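Local coordinates for protein epsin-1 (PDB 5LOZ) that binds membranes rich in phosphatidylinositol bisphosphates through its ENTH domain, the part present here, and is required for endocytosis and actin localization, at residues A[4-9]-A[40-45]. Residues are numbered along the deposited sequence; the frame is centred on the assembly and turned at random.
Sequences SSTQVL and FEIMDM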
ATOM      1  N   SER A   4      -4.731  16.126   9.190  1.00 18.09           N
ATOM      2  CA  SER A   4      -4.434  16.886   7.964  1.00 17.95           C
ATOM      3  C   SER A   4      -5.370  16.315   6.876  1.00 20.52           C
ATOM      4  O   SER A   4      -5.953  15.222   7.043  1.00 19.20           O
ATOM      5  CB  SER A   4      -2.998  16.754   7.537  1.00 19.49           C
ATOM      6  OG  SER A   4      -2.718  15.408   7.171  1.00 16.25           O
ATOM      7  N   SER A   5      -5.502  17.030   5.760  1.00 21.35           N
ATOM      8  CA  SER A   5      -6.282  16.522   4.655  1.00 23.18           C
ATOM      9  C   SER A   5      -5.617  15.263   4.034  1.00 21.44           C
ATOM     10  O   SER A   5      -6.291  14.400   3.541  1.00 21.62           O
ATOM     11  CB  SER A   5      -6.435  17.615   3.570  1.00 25.24           C
ATOM     12  OG  SER A   5      -5.158  18.083   3.144  1.00 30.22           O
ATOM     13  N   THR A   6      -4.299  15.174   4.089  1.00 18.03           N
ATOM     14  CA  THR A   6      -3.581  13.962   3.604  1.00 18.14           C
ATOM     15  C   THR A   6      -3.939  12.741   4.483  1.00 17.38           C
ATOM     16  O   THR A   6      -4.135  11.638   3.985  1.00 15.38           O
ATOM     17  CB  THR A   6      -2.063  14.197   3.593  1.00 19.35           C
ATOM     18  OG1 THR A   6      -1.774  15.305   2.728  1.00 21.07           O
ATOM     19  CG2 THR A   6      -1.265  12.897   3.133  1.00 15.48           C
ATOM     20  N   GLN A   7      -4.079  12.967   5.782  1.00 15.42           N
ATOM     21  CA  GLN A   7      -4.414  11.913   6.702  1.00 14.84           C
ATOM     22  C   GLN A   7      -5.838  11.425   6.442  1.00 16.38           C
ATOM     23  O   GLN A   7      -6.091  10.238   6.498  1.00 13.83           O
ATOM     24  CB  GLN A   7      -4.229  12.346   8.131  1.00 16.25           C
ATOM     25  CG  GLN A   7      -2.742  12.501   8.542  1.00 17.84           C
ATOM     26  CD  GLN A   7      -2.543  13.086   9.928  1.00 22.06           C
ATOM     27  OE1 GLN A   7      -3.137  14.114  10.300  1.00 21.58           O
ATOM     28  NE2 GLN A   7      -1.688  12.458  10.696  1.00 25.59           N
ATOM     29  N   VAL A   8      -6.753  12.335   6.116  1.00 17.41           N
ATOM     30  CA  VAL A   8      -8.115  11.941   5.800  1.00 18.63           C
ATOM     31  C   VAL A   8      -8.097  11.175   4.481  1.00 18.39           C
ATOM     32  O   VAL A   8      -8.747  10.136   4.366  1.00 19.36           O
ATOM     33  CB  VAL A   8      -9.081  13.177   5.715  1.00 20.98           C
ATOM     34  CG1 VAL A   8     -10.456  12.759   5.199  1.00 23.39           C
ATOM     35  CG2 VAL A   8      -9.220  13.839   7.100  1.00 21.55           C
ATOM     36  N   LEU A   9      -7.343  11.694   3.509  1.00 18.21           N
ATOM     37  CA  LEU A   9      -7.178  11.003   2.185  1.00 18.50           C
ATOM     38  C   LEU A   9      -6.742   9.526   2.370  1.00 16.71           C
ATOM     39  O   LEU A   9      -7.385   8.588   1.872  1.00 17.03           O
ATOM     40  CB  LEU A   9      -6.128  11.721   1.349  1.00 19.15           C
ATOM     41  CG  LEU A   9      -6.054  11.607  -0.182  1.00 21.69           C
ATOM     42  CD1 LEU A   9      -4.614  11.782  -0.674  1.00 20.82           C
ATOM     43  CD2 LEU A   9      -6.643  10.428  -0.702  1.00 22.42           C
ATOM     44  N   PHE A  40       5.406  11.333   5.032  1.00 17.91           N
ATOM     45  CA  PHE A  40       5.459  10.734   6.360  0.56 17.10           C
ATOM     46  C   PHE A  40       4.059  10.380   6.885  1.00 15.93           C
ATOM     47  O   PHE A  40       3.877   9.325   7.499  1.00 15.31           O
ATOM     48  CB  PHE A  40       6.209  11.642   7.344  0.56 17.92           C
ATOM     49  CG  PHE A  40       7.707  11.725   7.079  0.56 19.52           C
ATOM     50  CD1 PHE A  40       8.547  10.694   7.460  0.56 23.81           C
ATOM     51  CD2 PHE A  40       8.253  12.806   6.422  0.56 21.39           C
ATOM     52  CE1 PHE A  40       9.912  10.766   7.224  0.56 24.09           C
ATOM     53  CE2 PHE A  40       9.603  12.889   6.179  0.56 21.93           C
ATOM     54  CZ  PHE A  40      10.438  11.870   6.586  0.56 23.00           C
ATOM     55  N   GLU A  41       3.090  11.254   6.683  1.00 15.03           N
ATOM     56  CA  GLU A  41       1.718  10.959   7.160  1.00 17.54           C
ATOM     57  C   GLU A  41       1.111   9.772   6.399  1.00 15.71           C
ATOM     58  O   GLU A  41       0.513   8.909   6.987  1.00 14.89           O
ATOM     59  CB  GLU A  41       0.817  12.168   7.037  1.00 18.98           C
ATOM     60  CG  GLU A  41       1.261  13.308   7.974  1.00 24.10           C
ATOM     61  CD  GLU A  41       0.475  14.567   7.764  1.00 27.89           C
ATOM     62  OE1 GLU A  41      -0.350  14.585   6.827  1.00 28.46           O
ATOM     63  OE2 GLU A  41       0.684  15.539   8.521  1.00 32.73           O
ATOM     64  N   ILE A  42       1.304   9.752   5.081  1.00 14.60           N
ATOM     65  CA  ILE A  42       0.927   8.612   4.248  1.00 14.30           C
ATOM     66  C   ILE A  42       1.596   7.296   4.702  1.00 14.42           C
ATOM     67  O   ILE A  42       0.915   6.327   5.000  1.00 11.59           O
ATOM     68  CB  ILE A  42       1.177   8.874   2.755  1.00 14.36           C
ATOM     69  CG1 ILE A  42       0.281  10.020   2.245  1.00 15.72           C
ATOM     70  CG2 ILE A  42       0.846   7.588   1.902  1.00 17.76           C
ATOM     71  CD1 ILE A  42       0.596  10.585   0.897  1.00 15.35           C
ATOM     72  N   MET A  43       2.930   7.289   4.818  1.00 13.61           N
ATOM     73  CA  MET A  43       3.620   6.055   5.147  1.00 14.61           C
ATOM     74  C   MET A  43       3.286   5.559   6.543  1.00 15.72           C
ATOM     75  O   MET A  43       3.117   4.369   6.744  1.00 14.98           O
ATOM     76  CB  MET A  43       5.150   6.147   4.933  1.00 15.68           C
ATOM     77  CG  MET A  43       5.570   6.460   3.497  1.00 13.52           C
ATOM     78  SD  MET A  43       4.490   5.765   2.199  1.00 20.20           S
ATOM     79  CE  MET A  43       5.068   4.100   2.181  1.00 20.83           C
ATOM     80  N   ASP A  44       3.159   6.474   7.503  1.00 17.11           N
ATOM     81  CA  ASP A  44       2.814   6.086   8.876  1.00 17.75           C
ATOM     82  C   ASP A  44       1.403   5.466   9.011  1.00 16.38           C
ATOM     83  O   ASP A  44       1.242   4.476   9.746  1.00 15.46           O
ATOM     84  CB  ASP A  44       2.945   7.239   9.845  1.00 21.18           C
ATOM     85  CG  ASP A  44       2.713   6.795  11.296  1.00 25.38           C
ATOM     86  OD1 ASP A  44       3.571   6.060  11.843  1.00 33.48           O
ATOM     87  OD2 ASP A  44       1.656   7.154  11.860  1.00 34.27           O
ATOM     88  N   MET A  45       0.416   6.050   8.327  1.00 16.16           N
ATOM     89  CA  MET A  45      -0.949   5.483   8.330  1.00 17.45           C
ATOM     90  C   MET A  45      -0.963   4.119   7.617  1.00 16.24           C
ATOM     91  O   MET A  45      -1.575   3.187   8.072  1.00 14.00           O
ATOM     92  CB  MET A  45      -1.934   6.440   7.655  1.00 17.68           C
ATOM     93  CG  MET A  45      -3.407   5.919   7.650  1.00 22.83           C
ATOM     94  SD  MET A  45      -4.087   5.515   9.324  1.00 35.03           S
ATOM     95  CE  MET A  45      -3.373   6.838  10.227  1.00 25.64           C
TER
HETATM   96  O   HOH W   1      -0.407   9.667   9.392  1.00 22.37           O
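A capping box at the start of helix 5-13 meets helix 36-50 here, S4 reaching across to E41. The box is reciprocal: Q7 N donates to S4 OG (3.1 Å). In return, S4 N approaches Q7 OE1 in the plane of the amide carbonyl, on a lone pair, at 2.8 Å. The S4 side-chain rotation (chi1 65°) holds OG near the helix start, where it accepts from Q7 N and also faces E41. S4 OG donates to E41 OE1 at 2.5 Å, a short bond arriving from above the carboxylate plane. One hydroxyl thus serves both the helix end and the neighbouring helix. The E41 carboxylate stacks on the Q7 amide with the planes 21° apart. Q7 CG lies 3.6 Å from E41 OE1. Water 1 donates to E41 O (2.7 Å) and accepts a weak bond from Q7 NE2. On the buried side, T6 CG2 presses against I42 CG1 at 3.4 Å, tight for two carbons, while T6 OG1 is hydrogen-bonded to D38 OD1. I42 also packs on L70 of helix 57-73. The axes of the two short helical segments come within 9.1 Å and run in the same general direction, inclined by 34°, joining first and third helices in the alpha-alpha superhelix of the ENTH domain.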